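Local coordinates for protein CTD kinase subunit gamma (Schizosaccharomyces pombe, PDB 5CE7) that is the gamma subunit of a CTD kinase complex that probably hyperphosphorylates the RNA polymerase II tail, represented here by its noncanonical CTD-interacting domain, at residues Y62-D65 against T66-M70; Q114-H117 against E118-V121. One frame throughout, in Å; residues are numbered along the deposited sequence.

Contact 1 of 2, residues Y62-D65 against T66-M70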
# COMPACT_ATOMS: atom_id res chain seq x y z
N TYR A 62 2.84 -4.22 -1.73
CA TYR A 62 2.60 -4.66 -3.11
C TYR A 62 1.13 -4.42 -3.46
O TYR A 62 0.82 -3.91 -4.53
CB TYR A 62 2.90 -6.14 -3.29
CG TYR A 62 4.32 -6.56 -3.06
CD1 TYR A 62 5.38 -5.70 -3.30
CD2 TYR A 62 4.60 -7.84 -2.60
CE1 TYR A 62 6.70 -6.12 -3.10
CE2 TYR A 62 5.90 -8.26 -2.39
CZ TYR A 62 6.94 -7.40 -2.64
OH TYR A 62 8.22 -7.85 -2.42
N PHE A 63 0.23 -4.83 -2.57
CA PHE A 63 -1.21 -4.62 -2.78
C PHE A 63 -1.56 -3.15 -3.05
O PHE A 63 -2.41 -2.84 -3.89
CB PHE A 63 -2.03 -5.11 -1.57
CG PHE A 63 -3.45 -4.61 -1.59
CD1 PHE A 63 -4.34 -5.06 -2.55
CD2 PHE A 63 -3.88 -3.66 -0.68
CE1 PHE A 63 -5.64 -4.59 -2.59
CE2 PHE A 63 -5.19 -3.18 -0.70
CZ PHE A 63 -6.07 -3.65 -1.67
N VAL A 64 -0.93 -2.26 -2.29
CA VAL A 64 -1.13 -0.82 -2.46
C VAL A 64 -0.72 -0.39 -3.87
O VAL A 64 -1.35 0.46 -4.48
CB VAL A 64 -0.31 -0.03 -1.41
CG1 VAL A 64 -0.02 1.39 -1.88
CG2 VAL A 64 -1.02 -0.04 -0.06
N ASP A 65 0.34 -0.99 -4.38
CA ASP A 65 0.79 -0.71 -5.75
C ASP A 65 -0.27 -1.20 -6.74
O ASP A 65 -0.68 -0.47 -7.64
CB ASP A 65 2.14 -1.40 -5.98
CG ASP A 65 2.86 -0.92 -7.24
OD1 ASP A 65 2.42 0.04 -7.89
OD2 ASP A 65 3.90 -1.51 -7.55
N THR A 66 -0.70 -2.44 -6.57
CA THR A 66 -1.76 -3.04 -7.40
C THR A 66 -3.08 -2.24 -7.34
O THR A 66 -3.74 -1.99 -8.37
CB THR A 66 -1.98 -4.51 -6.98
OG1 THR A 66 -0.77 -5.25 -7.22
CG2 THR A 66 -3.15 -5.15 -7.77
N LEU A 67 -3.45 -1.82 -6.13
CA LEU A 67 -4.63 -0.99 -5.93
C LEU A 67 -4.53 0.32 -6.72
O LEU A 67 -5.47 0.71 -7.43
CB LEU A 67 -4.84 -0.69 -4.44
CG LEU A 67 -6.02 0.19 -4.06
CD1 LEU A 67 -7.34 -0.43 -4.55
CD2 LEU A 67 -6.08 0.36 -2.57
N CYS A 68 -3.41 1.01 -6.58
CA CYS A 68 -3.21 2.24 -7.35
C CYS A 68 -3.29 1.99 -8.87
O CYS A 68 -3.95 2.74 -9.58
CB CYS A 68 -1.88 2.93 -6.96
SG CYS A 68 -1.87 3.63 -5.29
N GLU A 69 -2.61 0.96 -9.36
CA GLU A 69 -2.65 0.65 -10.79
C GLU A 69 -4.08 0.41 -11.26
O GLU A 69 -4.51 0.93 -12.29
CB GLU A 69 -1.80 -0.58 -11.11
CG GLU A 69 -0.32 -0.38 -10.86
CD GLU A 69 0.52 -1.63 -11.10
OE1 GLU A 69 -0.02 -2.75 -11.00
OE2 GLU A 69 1.73 -1.49 -11.40
N MSE A 70 -4.83 -0.35 -10.49
CA MSE A 70 -6.20 -0.64 -10.86
C MSE A 70 -7.10 0.58 -10.74
O MSE A 70 -8.00 0.77 -11.55
CB MSE A 70 -6.72 -1.83 -10.07
CG MSE A 70 -6.01 -3.12 -10.48
SE MSE A 70 -6.81 -4.67 -9.65
CE MSE A 70 -8.69 -4.00 -9.62

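Contact 2 of 2, residues Q114-H117 against E118-V121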
# COMPACT_ATOMS: atom_id res chain seq x y z
N GLN A 114 9.19 3.27 -7.10
CA GLN A 114 9.46 3.58 -8.50
C GLN A 114 8.19 3.45 -9.33
O GLN A 114 7.88 4.30 -10.16
CB GLN A 114 10.56 2.66 -9.05
CG GLN A 114 10.74 2.73 -10.56
CD GLN A 114 11.84 1.79 -11.06
OE1 GLN A 114 11.58 0.65 -11.45
NE2 GLN A 114 13.08 2.27 -11.02
N SER A 115 7.44 2.38 -9.07
CA SER A 115 6.16 2.15 -9.74
C SER A 115 5.18 3.30 -9.48
O SER A 115 4.58 3.84 -10.40
CB SER A 115 5.58 0.83 -9.26
OG SER A 115 4.31 0.60 -9.85
N LEU A 116 5.00 3.66 -8.21
CA LEU A 116 4.12 4.76 -7.85
C LEU A 116 4.58 6.09 -8.47
O LEU A 116 3.77 6.90 -8.92
CB LEU A 116 4.00 4.88 -6.32
CG LEU A 116 3.32 3.69 -5.63
CD1 LEU A 116 3.29 3.86 -4.12
CD2 LEU A 116 1.91 3.50 -6.16
N HIS A 117 5.89 6.32 -8.48
CA HIS A 117 6.46 7.51 -9.10
C HIS A 117 6.23 7.58 -10.61
O HIS A 117 5.84 8.62 -11.14
CB HIS A 117 7.96 7.61 -8.79
CG HIS A 117 8.59 8.88 -9.28
ND1 HIS A 117 9.69 8.90 -10.10
CD2 HIS A 117 8.24 10.18 -9.08
CE1 HIS A 117 10.01 10.15 -10.38
NE2 HIS A 117 9.15 10.95 -9.77
N GLU A 118 6.47 6.47 -11.31
CA GLU A 118 6.27 6.41 -12.76
C GLU A 118 4.80 6.63 -13.13
O GLU A 118 4.48 7.19 -14.18
CB GLU A 118 6.72 5.05 -13.29
CG GLU A 118 8.22 4.84 -13.22
CD GLU A 118 8.62 3.42 -13.57
OE1 GLU A 118 7.76 2.52 -13.47
OE2 GLU A 118 9.79 3.21 -13.95
N LYS A 119 3.91 6.19 -12.25
CA LYS A 119 2.49 6.34 -12.52
C LYS A 119 1.92 7.62 -11.89
O LYS A 119 0.70 7.79 -11.81
CB LYS A 119 1.74 5.06 -12.11
CG LYS A 119 2.41 3.83 -12.73
CD LYS A 119 1.51 2.62 -12.77
CE LYS A 119 1.96 1.57 -11.77
NZ LYS A 119 1.66 1.99 -10.37
N LYS A 120 2.82 8.51 -11.47
CA LYS A 120 2.44 9.85 -11.02
C LYS A 120 1.48 9.86 -9.83
O LYS A 120 0.76 10.83 -9.60
CB LYS A 120 1.86 10.64 -12.19
CG LYS A 120 2.78 10.64 -13.42
CD LYS A 120 2.18 11.38 -14.60
CE LYS A 120 3.27 12.09 -15.39
NZ LYS A 120 3.88 13.21 -14.60
N VAL A 121 1.50 8.78 -9.06
CA VAL A 121 0.76 8.72 -7.80
C VAL A 121 1.49 9.58 -6.77
O VAL A 121 0.86 10.23 -5.92
CB VAL A 121 0.62 7.28 -7.30
CG1 VAL A 121 -0.16 7.24 -5.98
CG2 VAL A 121 -0.05 6.41 -8.35

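Contact 1 of 2, residues Y62-D65 against T66-M70
F63 and L67, one helical turn apart, make the apolar side of this contact. The L67 methyl CD2 lies 4.1 Å from CE2 of the F63 ring, while L67 CB sits over one ring face, displaced toward the rim. F63 CG is anti to the backbone N (chi1 165°), which brings the ring alongside the next turn. Flat phenyl and branched leucine fit this buried side, where F63 also packs on P27 and L67 on Y80. V64 and C68 touch more loosely, CG1 to SG at 4.5 Å, and both meet I84. Beneath run the i to i+4 backbone bonds: T66 N to Y62 O is nearly straight (2.9 Å, 169° at the hydrogen), and L67 N reaches F63 O at 2.7 Å. The loose part is E69. Its OE2 stays 3.9 Å from D65 OD1, the carboxylate planes turned 49°; these like charges would probably repel without a cation. Buried D65 is gripped by a salt bridge to K119 and a hydrogen bond with S115, whereas partly exposed E69 has a weak, long ion pair to K119. Helix 54-73, covered by helices 25-33, 80-86 and 100-118, is thus a central helix of the all-helical, right-handed superhelix of this CID fold.

Contact 2 of 2, residues Q114-H117 against E118-V121
Q114 and E118 lie one turn apart on the exposed side of the helix end, their chains crossing at a slant with amide and carboxylate planes only 15° from parallel. Q114 CG is 3.6 Å from E118 OE2; long polar chains suit this solvent side. K119 folds back over the preceding turn: its chain bends at chi3 (-109°) and chi4, bringing NZ to 3.0 Å from S115 OG and into a weak bond with S115 O. The small serine lets the lysine chain lie alongside while its OG bonds D65 OD1. On the inward side, L116 CD2 and V121 CG2 touch at 4.1 Å, and L116 also meets C68 and I122. The H117 ring stacks with Y127 and bonds D124 OD1 through NE2. After ordinary i to i+4 bonds to Q114 O and S115 O, a Schellman motif gives the next two carbonyls partners: V121 N bonds L116 O at 3.0 Å, nearly in line with the carbonyl, and K120 N comes to H117 O (3.0 Å) from above its carbonyl plane. K120 takes the positive phi (60°) that ends the helix. The K119 ammonium is salt-bridged to D65, and the C-terminal end of helix 100-118 would probably favour its charge further.

Contact 1, at 62-70, and contact 2, at 114-121, have centres about 11 Å apart and meet directly where helix 54-73 faces the end of helix 100-118. D65 OD1 ties them: it lies 2.8 Å from S115 OG, a probable hydrogen bond, and 3.2 Å from K119 NZ in a salt bridge. E69 OE2 adds packing, 3.1 Å from K119 CE. The bent lysine of the helix end therefore neutralises mainly D65, and reaches E69 only by a weak, long ion pair, while L116 packs on D65 and C68, and V121 on C68. A bound buffer molecule, EPE, lies about 3 Å from the Y62 side chain; it probably came from crystallisation.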